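Local structure of protein NBR1 homolog (Arabidopsis thaliana, 6TGS) at residues G37-I42 with L54-S59. The protein probably acts as a receptor for autophagic degradation of ubiquitinated proteins, targeting aggregates formed under stress, with a PB1 domain that mediates homodimerization. The protein carries 3 engineered substitutions. Numbering follows the deposited sequence.
Sequences GLKEKI and LSLTYS. With GOL (glycerol), chain C.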
# COMPACT_ATOMS: atom_id res chain seq x y z
N GLY A 37 -2.66 -8.95 3.47
CA GLY A 37 -3.21 -9.02 2.13
C GLY A 37 -2.49 -8.12 1.15
O GLY A 37 -2.38 -8.45 -0.03
N LEU A 38 -2.00 -6.97 1.63
CA LEU A 38 -1.21 -6.08 0.78
C LEU A 38 0.09 -6.75 0.36
O LEU A 38 0.48 -6.72 -0.82
CB LEU A 38 -0.92 -4.78 1.52
CG LEU A 38 0.01 -3.82 0.79
CD1 LEU A 38 -0.60 -3.44 -0.57
CD2 LEU A 38 0.28 -2.60 1.67
N LYS A 39 0.78 -7.37 1.31
CA LYS A 39 2.02 -8.06 0.99
C LYS A 39 1.77 -9.21 0.03
O LYS A 39 2.59 -9.48 -0.86
CB LYS A 39 2.70 -8.53 2.28
CG LYS A 39 3.34 -7.38 3.04
CD LYS A 39 4.05 -7.82 4.29
CE LYS A 39 5.35 -8.53 3.96
NZ LYS A 39 6.12 -8.89 5.19
N GLU A 40 0.65 -9.92 0.19
CA GLU A 40 0.36 -11.05 -0.69
C GLU A 40 0.09 -10.57 -2.11
O GLU A 40 0.47 -11.23 -3.08
CB GLU A 40 -0.82 -11.84 -0.15
CG GLU A 40 -0.47 -12.63 1.12
CD GLU A 40 -1.70 -13.11 1.88
OE1 GLU A 40 -2.82 -12.75 1.49
OE2 GLU A 40 -1.54 -13.84 2.88
N LYS A 41 -0.60 -9.44 -2.24
CA LYS A 41 -0.86 -8.91 -3.57
C LYS A 41 0.44 -8.46 -4.22
O LYS A 41 0.72 -8.78 -5.38
CB LYS A 41 -1.87 -7.76 -3.46
CG LYS A 41 -2.31 -7.20 -4.80
CD LYS A 41 -3.35 -8.13 -5.45
CE LYS A 41 -3.84 -7.56 -6.76
NZ LYS A 41 -5.13 -8.19 -7.17
N ILE A 42 1.28 -7.74 -3.47
CA ILE A 42 2.55 -7.28 -4.03
C ILE A 42 3.44 -8.45 -4.41
O ILE A 42 4.09 -8.44 -5.46
CB ILE A 42 3.23 -6.32 -3.03
CG1 ILE A 42 2.47 -4.99 -3.00
CG2 ILE A 42 4.68 -6.10 -3.43
CD1 ILE A 42 2.87 -4.06 -1.79
N LEU A 54 9.75 -6.74 3.43
CA LEU A 54 9.78 -5.72 2.38
C LEU A 54 9.65 -4.35 3.01
O LEU A 54 8.86 -4.17 3.94
CB LEU A 54 8.63 -5.94 1.40
CG LEU A 54 8.55 -7.34 0.78
CD1 LEU A 54 7.26 -7.51 0.00
CD2 LEU A 54 9.73 -7.54 -0.13
N SER A 55 10.40 -3.39 2.50
CA SER A 55 10.18 -2.00 2.87
C SER A 55 9.12 -1.43 1.93
O SER A 55 9.34 -1.35 0.72
CB SER A 55 11.48 -1.20 2.80
OG SER A 55 11.22 0.19 2.69
N LEU A 56 7.98 -1.02 2.49
CA LEU A 56 6.87 -0.45 1.73
C LEU A 56 6.72 1.00 2.18
O LEU A 56 6.39 1.25 3.34
CB LEU A 56 5.58 -1.24 1.99
CG LEU A 56 5.71 -2.75 1.75
CD1 LEU A 56 4.39 -3.48 2.05
CD2 LEU A 56 6.15 -2.99 0.33
N THR A 57 7.03 1.94 1.28
CA THR A 57 7.04 3.35 1.66
C THR A 57 6.21 4.19 0.69
O THR A 57 6.07 3.84 -0.48
CB THR A 57 8.48 3.91 1.69
OG1 THR A 57 9.15 3.66 0.45
CG2 THR A 57 9.27 3.28 2.84
N TYR A 58 5.66 5.30 1.19
CA TYR A 58 5.11 6.31 0.31
C TYR A 58 5.57 7.69 0.77
O TYR A 58 5.97 7.86 1.92
CB TYR A 58 3.58 6.26 0.23
CG TYR A 58 2.79 6.62 1.47
CD1 TYR A 58 2.33 7.93 1.67
CD2 TYR A 58 2.43 5.64 2.40
CE1 TYR A 58 1.55 8.25 2.77
CE2 TYR A 58 1.65 5.96 3.50
CZ TYR A 58 1.22 7.27 3.68
OH TYR A 58 0.45 7.59 4.78
N SER A 59 5.54 8.66 -0.16
CA SER A 59 5.94 10.03 0.16
C SER A 59 4.71 10.86 0.46
O SER A 59 3.81 10.99 -0.39
CB SER A 59 6.76 10.67 -0.97
OG SER A 59 7.85 9.85 -1.34
C1 GOL C . 5.66 -5.96 7.35
O1 GOL C . 5.18 -5.59 8.61
C2 GOL C . 6.28 -4.68 6.73
O2 GOL C . 7.59 -4.47 7.14
C3 GOL C . 6.17 -4.91 5.21
O3 GOL C . 7.17 -5.83 4.88
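Leu56 projects its isobutyl end from strand 55-59 against the sheet-facing side of helix 35-46, where its two methyls are shared among three side chains. Ile42 reaches toward it tip to tip and touches both methyls, the nearer pair being Ile42 CD1 and Leu56 CD2 at 4.0 Å. CD1 also meets the other two: Leu38 CD2 lies 4.2 Å from Leu56 CD1, and Lys39 CG stands at the same distance from that methyl. Leu38 gets there with its CG anti to the backbone N (chi1 174°), and it also packs on Phe21 of strand 17-23. Within the sheet, Leu56 touches Ile87 and Val89 of strand 84-90, so this leucine fills the space between helix and sheet. This is the hydrophobic core of a PB1 domain, a ubiquitin-like beta-grasp in which a mixed sheet curls around the helix; here the axis of 37-42 crosses that of 55-59 at 100°, the two coming within 11.5 Å. Toward Lys39 the contact turns polar. The aliphatic part of Lys39 crosses the side chain of Leu56, and a bend at chi3 (73°) directs the ammonium group to its main partner, the carbonyl oxygen of Ala52. A glycerol, probably from the crystallisation liquor, sits alongside: its O3 donates to the backbone oxygen of Leu54, 2.5 Å from O3 to Leu54 O, and receives a weak bond from Lys39, 3.2 Å from NZ to O3. The same glycerol lays its C3 3.9 Å from Leu56 CD1, beside the lysine stem. With an alanine in place of Lys39, the Ala52 carbonyl would probably lose its ammonium partner and the flank of Leu56 its methylene cover. Leu54 also points toward the helix, but packs there more loosely than Leu56.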